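Local coordinates for enoyl-[acyl-carrier-protein] reductase [FMN] (Thermotoga maritima, PDB 5GVH) that probably catalyses the NADH-dependent reduction of enoyl-[acyl-carrier-protein] in fatty-acid synthesis, using bound flavin mononucleotide (FMN), at residues Lys114-Val119 and Ala135-Gly140; Pro166-Gly171 and Ala187-Met192; Gly99-Tyr104 and Arg126-Ala131; Gly41-Gly46 and Phe68-Ile73. One frame throughout, in Å; residues are numbered along the deposited sequence.

Contact 1. Residues Lys114-Val119 and Ala135-Gly140. With FMN (flavin mononucleotide), chain C.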
# COMPACT_ATOMS: atom_id res chain seq x y z
N LYS A 114 -6.85 6.03 27.48
CA LYS A 114 -6.34 6.52 26.20
C LYS A 114 -7.20 6.00 25.06
O LYS A 114 -7.46 4.79 24.97
CB LYS A 114 -4.88 6.09 26.01
CG LYS A 114 -3.93 6.62 27.06
CD LYS A 114 -3.67 8.10 26.85
CE LYS A 114 -3.29 8.78 28.15
NZ LYS A 114 -4.45 8.77 29.10
N VAL A 115 -7.64 6.89 24.18
CA VAL A 115 -8.53 6.52 23.08
C VAL A 115 -7.78 6.63 21.76
O VAL A 115 -7.27 7.70 21.41
CB VAL A 115 -9.80 7.38 23.06
CG1 VAL A 115 -10.75 6.87 21.98
CG2 VAL A 115 -10.46 7.34 24.42
N ILE A 116 -7.72 5.52 21.02
CA ILE A 116 -6.99 5.44 19.76
C ILE A 116 -7.91 4.87 18.68
O ILE A 116 -7.97 3.64 18.51
CB ILE A 116 -5.72 4.59 19.91
CG1 ILE A 116 -4.87 5.11 21.08
CG2 ILE A 116 -4.92 4.60 18.62
CD1 ILE A 116 -3.55 4.37 21.29
N PRO A 117 -8.66 5.70 17.96
CA PRO A 117 -9.53 5.18 16.90
C PRO A 117 -8.74 4.69 15.70
O PRO A 117 -7.64 5.18 15.40
CB PRO A 117 -10.38 6.40 16.51
CG PRO A 117 -10.15 7.43 17.57
CD PRO A 117 -8.79 7.15 18.12
N VAL A 118 -9.31 3.70 15.01
CA VAL A 118 -8.80 3.21 13.73
C VAL A 118 -9.49 3.98 12.61
O VAL A 118 -10.72 3.96 12.50
CB VAL A 118 -9.03 1.70 13.57
CG1 VAL A 118 -8.77 1.29 12.12
CG2 VAL A 118 -8.14 0.91 14.52
N VAL A 119 -8.69 4.63 11.76
CA VAL A 119 -9.21 5.47 10.68
C VAL A 119 -8.64 5.00 9.34
O VAL A 119 -7.62 4.32 9.28
CB VAL A 119 -8.89 6.96 10.90
CG1 VAL A 119 -9.19 7.36 12.34
CG2 VAL A 119 -7.43 7.24 10.54
N ALA A 135 -4.34 9.21 20.07
CA ALA A 135 -3.58 8.82 18.90
C ALA A 135 -4.58 8.33 17.86
O ALA A 135 -5.79 8.32 18.08
CB ALA A 135 -2.55 7.74 19.24
N VAL A 136 -4.05 7.89 16.72
CA VAL A 136 -4.85 7.41 15.60
C VAL A 136 -4.12 6.23 14.97
O VAL A 136 -2.91 6.30 14.71
CB VAL A 136 -5.09 8.53 14.57
CG1 VAL A 136 -5.41 7.94 13.25
CG2 VAL A 136 -6.21 9.43 15.02
N ILE A 137 -4.84 5.15 14.71
CA ILE A 137 -4.34 4.03 13.93
C ILE A 137 -4.78 4.22 12.48
O ILE A 137 -5.97 4.13 12.17
CB ILE A 137 -4.84 2.69 14.48
CG1 ILE A 137 -4.21 2.42 15.84
CG2 ILE A 137 -4.52 1.55 13.51
CD1 ILE A 137 -5.02 1.45 16.69
N ALA A 138 -3.82 4.49 11.59
CA ALA A 138 -4.09 4.61 10.16
C ALA A 138 -3.89 3.25 9.51
O ALA A 138 -2.76 2.77 9.40
CB ALA A 138 -3.18 5.66 9.51
N GLU A 139 -4.99 2.63 9.08
CA GLU A 139 -4.97 1.25 8.61
C GLU A 139 -5.19 1.20 7.10
O GLU A 139 -6.28 1.51 6.61
CB GLU A 139 -6.04 0.41 9.30
CG GLU A 139 -5.91 -1.05 8.92
CD GLU A 139 -7.13 -1.86 9.26
OE1 GLU A 139 -8.13 -1.77 8.51
OE2 GLU A 139 -7.09 -2.62 10.24
N GLY A 140 -4.18 0.75 6.37
CA GLY A 140 -4.29 0.62 4.93
C GLY A 140 -5.13 -0.58 4.52
O GLY A 140 -5.42 -1.49 5.30
N1 FMN C . -9.75 -4.68 13.58
C2 FMN C . -10.75 -4.10 14.36
O2 FMN C . -10.81 -2.89 14.55
N3 FMN C . -11.69 -4.90 14.94
C4 FMN C . -11.67 -6.26 14.77
O4 FMN C . -12.54 -6.95 15.31
C4A FMN C . -10.67 -6.85 14.00
N5 FMN C . -10.65 -8.21 13.82
C5A FMN C . -9.65 -8.80 13.07
C6 FMN C . -9.63 -10.18 12.92
C7 FMN C . -8.64 -10.79 12.17
C7M FMN C . -8.65 -12.28 12.02
C8 FMN C . -7.65 -10.01 11.56
C8M FMN C . -6.58 -10.66 10.73
C9 FMN C . -7.67 -8.62 11.71
C9A FMN C . -8.67 -8.01 12.47
N10 FMN C . -8.70 -6.62 12.64
C10 FMN C . -9.70 -6.05 13.40
C1' FMN C . -7.64 -5.76 12.00
C2' FMN C . -6.41 -5.71 12.91
O2' FMN C . -6.74 -5.03 14.10
C3' FMN C . -5.24 -4.98 12.27
O3' FMN C . -5.56 -3.61 12.19
C4' FMN C . -4.88 -5.55 10.90
O4' FMN C . -4.71 -6.94 11.04
C5' FMN C . -3.55 -5.00 10.39
O5' FMN C . -3.19 -5.65 9.18
P FMN C . -2.13 -6.87 9.10
O1P FMN C . -1.45 -6.81 7.74
O2P FMN C . -1.09 -6.80 10.19
O3P FMN C . -2.89 -8.18 9.17

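Contact 2. Residues Pro166-Gly171 and Ala187-Met192. With FMN (flavin mononucleotide), chain C.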
# COMPACT_ATOMS: atom_id res chain seq x y z
N PRO A 166 0.00 11.41 17.66
CA PRO A 166 0.78 10.34 17.04
C PRO A 166 -0.07 9.45 16.14
O PRO A 166 -1.22 9.14 16.45
CB PRO A 166 1.32 9.55 18.24
CG PRO A 166 1.31 10.54 19.37
CD PRO A 166 0.10 11.38 19.13
N VAL A 167 0.53 9.04 15.02
CA VAL A 167 -0.09 8.14 14.05
C VAL A 167 0.55 6.76 14.19
O VAL A 167 1.77 6.64 14.34
CB VAL A 167 0.08 8.67 12.61
CG1 VAL A 167 -0.51 7.68 11.59
CG2 VAL A 167 -0.58 10.04 12.47
N ILE A 168 -0.28 5.73 14.15
CA ILE A 168 0.16 4.34 14.28
C ILE A 168 -0.18 3.62 12.98
O ILE A 168 -1.36 3.45 12.65
CB ILE A 168 -0.48 3.64 15.49
CG1 ILE A 168 -0.21 4.45 16.76
CG2 ILE A 168 0.05 2.23 15.65
CD1 ILE A 168 -0.88 3.86 18.00
N ALA A 169 0.84 3.18 12.26
CA ALA A 169 0.63 2.56 10.97
C ALA A 169 0.16 1.13 11.16
O ALA A 169 0.73 0.40 11.97
CB ALA A 169 1.92 2.59 10.15
N ALA A 170 -0.87 0.74 10.41
CA ALA A 170 -1.39 -0.62 10.43
C ALA A 170 -1.69 -1.10 9.01
O ALA A 170 -2.08 -0.32 8.14
CB ALA A 170 -2.67 -0.74 11.28
N GLY A 171 -1.52 -2.40 8.80
CA GLY A 171 -1.80 -2.97 7.49
C GLY A 171 -0.56 -3.20 6.65
O GLY A 171 0.05 -2.26 6.12
N ALA A 187 4.80 7.62 10.75
CA ALA A 187 4.23 6.98 11.92
C ALA A 187 5.23 6.98 13.07
O ALA A 187 6.43 7.20 12.88
CB ALA A 187 3.81 5.54 11.62
N GLU A 188 4.72 6.73 14.27
CA GLU A 188 5.53 6.65 15.48
C GLU A 188 5.29 5.36 16.24
O GLU A 188 5.72 5.24 17.40
CB GLU A 188 5.27 7.86 16.38
CG GLU A 188 5.43 9.17 15.64
CD GLU A 188 5.22 10.37 16.53
OE1 GLU A 188 5.94 10.48 17.54
OE2 GLU A 188 4.33 11.18 16.21
N ALA A 189 4.60 4.39 15.63
CA ALA A 189 4.43 3.04 16.14
C ALA A 189 3.78 2.24 15.02
O ALA A 189 3.34 2.80 14.02
CB ALA A 189 3.58 3.01 17.42
N VAL A 190 3.72 0.91 15.21
CA VAL A 190 3.07 0.02 14.26
C VAL A 190 2.10 -0.91 14.99
O VAL A 190 2.29 -1.23 16.17
CB VAL A 190 4.08 -0.81 13.43
CG1 VAL A 190 4.96 0.12 12.57
CG2 VAL A 190 4.91 -1.72 14.32
N GLN A 191 1.05 -1.31 14.28
CA GLN A 191 0.08 -2.29 14.74
C GLN A 191 0.03 -3.46 13.76
O GLN A 191 -0.07 -3.26 12.55
CB GLN A 191 -1.30 -1.65 14.90
CG GLN A 191 -2.45 -2.65 14.95
CD GLN A 191 -3.81 -1.99 15.19
OE1 GLN A 191 -4.09 -1.51 16.28
NE2 GLN A 191 -4.67 -1.98 14.17
N MET A 192 0.11 -4.67 14.30
CA MET A 192 0.13 -5.89 13.50
C MET A 192 -1.00 -6.81 13.94
O MET A 192 -1.33 -6.87 15.13
CB MET A 192 1.48 -6.63 13.62
CG MET A 192 2.64 -5.94 12.90
SD MET A 192 4.25 -6.74 13.11
CE MET A 192 4.90 -5.74 14.43
N1 FMN C . -9.75 -4.68 13.58
C2 FMN C . -10.75 -4.10 14.36
O2 FMN C . -10.81 -2.89 14.55
N3 FMN C . -11.69 -4.90 14.94
C4 FMN C . -11.67 -6.26 14.77
O4 FMN C . -12.54 -6.95 15.31
C4A FMN C . -10.67 -6.85 14.00
N5 FMN C . -10.65 -8.21 13.82
C5A FMN C . -9.65 -8.80 13.07
C6 FMN C . -9.63 -10.18 12.92
C7 FMN C . -8.64 -10.79 12.17
C7M FMN C . -8.65 -12.28 12.02
C8 FMN C . -7.65 -10.01 11.56
C8M FMN C . -6.58 -10.66 10.73
C9 FMN C . -7.67 -8.62 11.71
C9A FMN C . -8.67 -8.01 12.47
N10 FMN C . -8.70 -6.62 12.64
C10 FMN C . -9.70 -6.05 13.40
C1' FMN C . -7.64 -5.76 12.00
C2' FMN C . -6.41 -5.71 12.91
O2' FMN C . -6.74 -5.03 14.10
C3' FMN C . -5.24 -4.98 12.27
O3' FMN C . -5.56 -3.61 12.19
C4' FMN C . -4.88 -5.55 10.90
O4' FMN C . -4.71 -6.94 11.04
C5' FMN C . -3.55 -5.00 10.39
O5' FMN C . -3.19 -5.65 9.18
P FMN C . -2.13 -6.87 9.10
O1P FMN C . -1.45 -6.81 7.74
O2P FMN C . -1.09 -6.80 10.19
O3P FMN C . -2.89 -8.18 9.17
O HOH W 1 2.65 10.43 14.00
O HOH W 2 0.20 -4.36 9.99

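Contact 3. Residues Gly99-Tyr104 and Arg126-Ala131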
# COMPACT_ATOMS: atom_id res chain seq x y z
N GLY A 99 -15.50 3.20 11.72
CA GLY A 99 -16.63 4.04 12.03
C GLY A 99 -16.17 5.34 12.64
O GLY A 99 -15.02 5.74 12.46
N ASN A 100 -17.06 6.02 13.36
CA ASN A 100 -16.72 7.27 14.04
C ASN A 100 -17.03 7.11 15.52
O ASN A 100 -18.22 7.10 15.90
CB ASN A 100 -17.48 8.44 13.42
CG ASN A 100 -17.32 9.71 14.21
OD1 ASN A 100 -16.31 9.92 14.89
ND2 ASN A 100 -18.33 10.58 14.15
N PRO A 101 -16.00 6.98 16.39
CA PRO A 101 -16.25 6.76 17.82
C PRO A 101 -16.29 8.04 18.63
O PRO A 101 -15.89 8.05 19.79
CB PRO A 101 -15.06 5.89 18.24
CG PRO A 101 -13.94 6.43 17.37
CD PRO A 101 -14.57 6.87 16.07
N THR A 102 -16.76 9.13 18.02
CA THR A 102 -16.79 10.40 18.73
C THR A 102 -17.68 10.35 19.96
O THR A 102 -17.33 10.91 21.01
CB THR A 102 -17.24 11.51 17.77
OG1 THR A 102 -16.25 11.65 16.75
CG2 THR A 102 -17.43 12.83 18.50
N LYS A 103 -18.80 9.64 19.88
CA LYS A 103 -19.74 9.56 20.99
C LYS A 103 -19.16 8.90 22.23
O LYS A 103 -19.77 8.99 23.30
CB LYS A 103 -21.00 8.81 20.55
CG LYS A 103 -20.69 7.49 19.85
CD LYS A 103 -21.53 6.35 20.40
CE LYS A 103 -23.01 6.65 20.32
NZ LYS A 103 -23.85 5.51 20.79
N TYR A 104 -18.00 8.26 22.13
CA TYR A 104 -17.40 7.59 23.27
C TYR A 104 -16.12 8.26 23.77
O TYR A 104 -15.64 7.88 24.85
CB TYR A 104 -17.07 6.13 22.92
CG TYR A 104 -18.27 5.27 22.60
CD1 TYR A 104 -18.27 4.45 21.47
CD2 TYR A 104 -19.38 5.25 23.43
CE1 TYR A 104 -19.34 3.65 21.18
CE2 TYR A 104 -20.46 4.44 23.15
CZ TYR A 104 -20.44 3.64 22.02
OH TYR A 104 -21.52 2.84 21.74
N ARG A 126 -8.50 13.56 11.41
CA ARG A 126 -8.55 14.89 11.98
C ARG A 126 -9.84 15.11 12.78
O ARG A 126 -9.83 15.80 13.81
CB ARG A 126 -8.42 15.91 10.85
CG ARG A 126 -8.80 17.31 11.22
CD ARG A 126 -7.83 17.89 12.27
NE ARG A 126 -8.04 19.32 12.40
CZ ARG A 126 -7.85 20.00 13.52
NH1 ARG A 126 -7.43 19.40 14.63
NH2 ARG A 126 -8.08 21.31 13.54
N MET A 127 -10.94 14.52 12.32
CA MET A 127 -12.22 14.66 13.02
C MET A 127 -12.16 14.05 14.42
O MET A 127 -12.71 14.60 15.37
CB MET A 127 -13.33 14.00 12.20
CG MET A 127 -14.57 14.86 11.95
SD MET A 127 -15.59 14.18 10.61
CE MET A 127 -16.18 12.65 11.34
N VAL A 128 -11.49 12.90 14.56
CA VAL A 128 -11.40 12.30 15.89
C VAL A 128 -10.30 12.96 16.71
O VAL A 128 -10.39 12.99 17.94
CB VAL A 128 -11.19 10.77 15.80
CG1 VAL A 128 -12.34 10.13 15.04
CG2 VAL A 128 -9.84 10.42 15.17
N GLU A 129 -9.30 13.51 16.03
CA GLU A 129 -8.22 14.22 16.71
C GLU A 129 -8.80 15.36 17.54
O GLU A 129 -8.35 15.62 18.65
CB GLU A 129 -7.21 14.76 15.69
CG GLU A 129 -6.30 15.84 16.24
CD GLU A 129 -5.19 16.22 15.27
OE1 GLU A 129 -4.04 15.79 15.49
OE2 GLU A 129 -5.47 16.94 14.30
N ARG A 130 -9.80 16.04 16.98
CA ARG A 130 -10.47 17.12 17.68
C ARG A 130 -11.39 16.56 18.76
O ARG A 130 -11.38 17.01 19.90
CB ARG A 130 -11.28 17.98 16.70
CG ARG A 130 -10.46 19.06 16.01
CD ARG A 130 -11.16 19.55 14.75
NE ARG A 130 -12.30 20.40 15.05
CZ ARG A 130 -13.54 20.16 14.64
NH1 ARG A 130 -13.80 19.08 13.91
NH2 ARG A 130 -14.53 20.99 14.96
N ALA A 131 -12.18 15.55 18.38
CA ALA A 131 -13.07 14.89 19.32
C ALA A 131 -12.33 14.56 20.61
O ALA A 131 -12.97 14.38 21.65
CB ALA A 131 -13.66 13.63 18.68

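Contact 4. Residues Gly41-Gly46 and Phe68-Ile73. With FMN (flavin mononucleotide), chain C.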
# COMPACT_ATOMS: atom_id res chain seq x y z
N GLY A 41 -0.48 -5.60 23.90
CA GLY A 41 -1.58 -6.48 23.56
C GLY A 41 -2.91 -5.75 23.68
O GLY A 41 -3.03 -4.74 24.36
N ILE A 42 -3.92 -6.27 22.98
CA ILE A 42 -5.24 -5.66 22.91
C ILE A 42 -6.27 -6.77 22.82
O ILE A 42 -6.20 -7.62 21.93
CB ILE A 42 -5.37 -4.69 21.72
CG1 ILE A 42 -4.66 -3.37 22.05
CG2 ILE A 42 -6.84 -4.44 21.37
CD1 ILE A 42 -4.65 -2.35 20.92
N ILE A 43 -7.22 -6.78 23.77
CA ILE A 43 -8.32 -7.74 23.74
C ILE A 43 -9.31 -7.34 22.66
O ILE A 43 -9.81 -6.21 22.65
CB ILE A 43 -9.02 -7.82 25.12
CG1 ILE A 43 -8.03 -8.15 26.24
CG2 ILE A 43 -10.14 -8.85 25.09
CD1 ILE A 43 -8.67 -8.16 27.64
N GLY A 44 -9.60 -8.27 21.74
CA GLY A 44 -10.62 -8.06 20.73
C GLY A 44 -12.03 -8.40 21.19
O GLY A 44 -12.41 -9.58 21.21
N SER A 45 -12.81 -7.39 21.58
CA SER A 45 -14.18 -7.61 22.02
C SER A 45 -15.15 -7.67 20.84
O SER A 45 -16.20 -7.05 20.86
CB SER A 45 -14.60 -6.51 22.98
OG SER A 45 -14.90 -5.31 22.27
N GLY A 46 -14.79 -8.41 19.79
CA GLY A 46 -15.63 -8.45 18.62
C GLY A 46 -17.00 -9.02 18.88
O GLY A 46 -18.02 -8.35 18.66
N PHE A 68 -2.23 -2.57 28.52
CA PHE A 68 -2.97 -3.35 27.54
C PHE A 68 -4.15 -2.50 27.09
O PHE A 68 -4.45 -1.45 27.67
CB PHE A 68 -3.46 -4.68 28.11
CG PHE A 68 -4.51 -4.54 29.20
CD1 PHE A 68 -5.85 -4.77 28.91
CD2 PHE A 68 -4.15 -4.18 30.49
CE1 PHE A 68 -6.82 -4.64 29.89
CE2 PHE A 68 -5.11 -4.05 31.49
CZ PHE A 68 -6.45 -4.28 31.19
N GLY A 69 -4.83 -2.96 26.04
CA GLY A 69 -5.98 -2.25 25.53
C GLY A 69 -7.13 -3.19 25.22
O GLY A 69 -7.00 -4.42 25.27
N VAL A 70 -8.27 -2.58 24.89
CA VAL A 70 -9.45 -3.32 24.46
C VAL A 70 -9.95 -2.70 23.17
O VAL A 70 -9.95 -1.47 23.04
CB VAL A 70 -10.55 -3.32 25.54
CG1 VAL A 70 -11.84 -3.95 25.01
CG2 VAL A 70 -10.06 -4.05 26.80
N ASN A 71 -10.36 -3.55 22.22
CA ASN A 71 -10.90 -3.11 20.94
C ASN A 71 -12.41 -3.32 20.89
O ASN A 71 -12.88 -4.44 21.13
CB ASN A 71 -10.24 -3.86 19.78
CG ASN A 71 -10.91 -3.56 18.43
OD1 ASN A 71 -10.67 -2.51 17.84
ND2 ASN A 71 -11.75 -4.47 17.95
N ILE A 72 -13.15 -2.27 20.53
CA ILE A 72 -14.60 -2.31 20.44
C ILE A 72 -15.06 -2.01 19.01
O ILE A 72 -14.63 -1.01 18.41
CB ILE A 72 -15.24 -1.30 21.42
CG1 ILE A 72 -14.87 -1.67 22.87
CG2 ILE A 72 -16.74 -1.27 21.19
CD1 ILE A 72 -15.06 -0.55 23.88
N ILE A 73 -15.97 -2.85 18.49
CA ILE A 73 -16.62 -2.60 17.21
C ILE A 73 -17.85 -1.72 17.42
O ILE A 73 -18.81 -2.13 18.08
CB ILE A 73 -17.02 -3.91 16.51
CG1 ILE A 73 -15.91 -4.94 16.64
CG2 ILE A 73 -17.24 -3.67 15.03
CD1 ILE A 73 -14.65 -4.51 15.98
N1 FMN C . -9.75 -4.68 13.58
C2 FMN C . -10.75 -4.10 14.36
O2 FMN C . -10.81 -2.89 14.55
N3 FMN C . -11.69 -4.90 14.94
C4 FMN C . -11.67 -6.26 14.77
O4 FMN C . -12.54 -6.95 15.31
C4A FMN C . -10.67 -6.85 14.00
N5 FMN C . -10.65 -8.21 13.82
C5A FMN C . -9.65 -8.80 13.07
C6 FMN C . -9.63 -10.18 12.92
C7 FMN C . -8.64 -10.79 12.17
C7M FMN C . -8.65 -12.28 12.02
C8 FMN C . -7.65 -10.01 11.56
C8M FMN C . -6.58 -10.66 10.73
C9 FMN C . -7.67 -8.62 11.71
C9A FMN C . -8.67 -8.01 12.47
N10 FMN C . -8.70 -6.62 12.64
C10 FMN C . -9.70 -6.05 13.40
C1' FMN C . -7.64 -5.76 12.00
C2' FMN C . -6.41 -5.71 12.91
O2' FMN C . -6.74 -5.03 14.10
C3' FMN C . -5.24 -4.98 12.27
O3' FMN C . -5.56 -3.61 12.19
C4' FMN C . -4.88 -5.55 10.90
O4' FMN C . -4.71 -6.94 11.04
C5' FMN C . -3.55 -5.00 10.39
O5' FMN C . -3.19 -5.65 9.18
P FMN C . -2.13 -6.87 9.10
O1P FMN C . -1.45 -6.81 7.74
O2P FMN C . -1.09 -6.80 10.19
O3P FMN C . -2.89 -8.18 9.17

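Contact 1. Residues Lys114-Val119 and Ala135-Gly140
The carbonyl oxygen of I137 is gripped twice by the neighbouring strand: V119 N donates to it at 2.8 Å, almost straight at 171°, and the CA-H of V118 leans on the same oxygen. This is parallel pairing in the TIM barrel, strands 114-119 and 136-139 being joined through helix 122-131 in a beta-alpha-beta unit. The pattern continues with I137 N to P117 O and E139 N to V119 O. P117 has no N-H to offer, and the nearby A135 O is met instead by the CA-H of I116, with CA 3.5 Å from that oxygen.

On the face shared by V118 and I137 the packing is branched aliphatic. I116 puts CG2 against I137 CG1 at 3.6 Å, the two side chains crossing at about a right angle, while its CG1 rests on A135 CB. An alanine at I116 would strip both branches away and is likely to leave a gap beside I137, giving its CG1-CD1 arm more room to shift. V118 CG2 fills in alongside I137 CB at 3.7 Å. On the other side of the sheet V119 CG2 presses tightly on V136 CG1, 3.5 Å away.

At the end of the strand, with CG anti to its own N (chi1 -174°), the E139 chain runs out from the backbone and brings OE2 to the cofactor, where it accepts a hydrogen bond from FMN O3' at 2.7 Å.

Contact 2. Residues Pro166-Gly171 and Ala187-Met192
Q191 lays its side chain beside A170, with CB 4.0 Å from A170 CB, and carries its amide on to the ribityl chain of FMN, where NE2 makes a short but bent, weak hydrogen bond to FMN O3' (2.7 Å, 125°). The chain is extended up to CD, CG lying opposite the backbone N (chi1 162°), which is how the amide spans the distance from strand to cofactor. An alanine in place of Q191 would remove NE2 and the CG that lies against A170 CB, and would probably cost O3' a weak donor and the A170 methyl part of its packing. Close by, a water accepts from G171 N and lies near both Q191 O and FMN O2P, so that it could link the strand ends to the phosphate.

Behind this first shell the backbones fix the positions. Q191 N donates to A169 O at 2.9 Å, A169 N to A189 O at 3.1 Å, and E188 N to V167 O at 3.0 Å, the parallel pairing of a beta-alpha-beta unit whose helix is 176-184. I168 CG2 rests on A189 CB, and the CB methyls of A169 and A187 meet at 3.8 Å. Farthest from the cofactor, E188 OE2 is bridged by a second water to V167 N and forms a salt bridge with R6.

The bent geometry at NE2 suggests that Q191 adds little directional hold on O3', whose own hydrogen goes to E139; the amide supplies a weak donor to the hydroxyl's oxygen.

Contact 3. Residues Gly99-Tyr104 and Arg126-Ala131
T102 straddles the methyl of A131: OG1 stands 3.8 Å from A131 CB and CG2 touches the same carbon from its other branch. The threonine's first torsion (chi1 -65°) turns OG1 back beside its own N, and there it donates to N100 OD1 over a modelled distance of 2.5 Å, which is very short. T102 N donates to that oxygen as well, forming an Asx turn just ahead of helix 102-110. The two donors probably restrain the N100 amide, although the bond from T102 N is long, at 3.3 Å to N100 OD1, and comes from well above the carbonyl plane.

N100 and V128 run past each other in opposite directions, OD1 lying 4.0 Å from V128 CG1. The same methyl meets P101 CD at 4.1 Å, crossing at about a right angle, so V128 CG1 meets two successive residues of the loop. M127 reaches in from the more exposed flank; its first torsion lies away from a staggered value (chi1 -129°), and the bend at its third torsion delivers CE to N100 ND2, 4.1 Å off. No hydrogen bond crosses the interface.

This loose packing joins the start of helix 102-110 to the end part of helix 122-131 on the outside of the barrel. P101 and V128 both rest on P117 of strand 114-119, while Y104 turns inward to the ring of F96 and to helix 79-88.

Contact 4. Residues Gly41-Gly46 and Phe68-Ile73
S45 is drawn close to N71: its backbone N donates to N71 O at 3.0 Å, and its OG lies near the same oxygen, though at a modelled separation so short that the exact length is doubtful. OG gets there because it stands between its own N and carbonyl carbon (chi1 77°), and it also touches I72 CG1.

Packing is tight at the start of the pair. I42 CA and G69 CA lie 4.4 Å apart. A CB on G69 would run into I42 CG1, leaving no room for a side chain there. G69 O accepts from I43 N at 2.8 Å, N71 N donates to I43 O almost straight at 167°, and G69 N reaches G41 O. On the face that looks toward the cofactor, I42 CG2 lies obliquely across N71 CB at 3.8 Å. Behind it, I43 and V70 face helix 50-61.

Toward the other end the strands separate. G46 CA and I73 CA are 6.1 Å apart, both residues partly exposed, and they meet merely where I73 CG1 passes G46 CA at 4.0 Å. I73 turns its CD1 to the flavin instead, 3.3 Å from FMN O4.

Strand 42-44, helix 50-61 and strand 69-72 form a parallel beta-alpha-beta unit of the TIM barrel, in which the end of strand 69-72 and the residue after it bring N71 and I73 to the FMN pocket.

Contacts 1 and 2 are adjacent in the barrel sheet, their centres 8 Å apart; strands 136-139 and 167-170 pair directly, with V136 O 2.7 Å from I168 N. Together they hold the ribityl chain of FMN, sharing its O3', and contact 2 also approaches the phosphate. Contact 4, about 13 Å from contact 1 and 16 Å from contact 2 between centres, belongs to the same sheet but lies by the pyrimidine end of the flavin ring. Contact 3 sits behind contact 1, its P101 CG 3.7 Å from P117 CB, and packs helices outside the sheet; its P101 side chain stays about 10 Å from FMN.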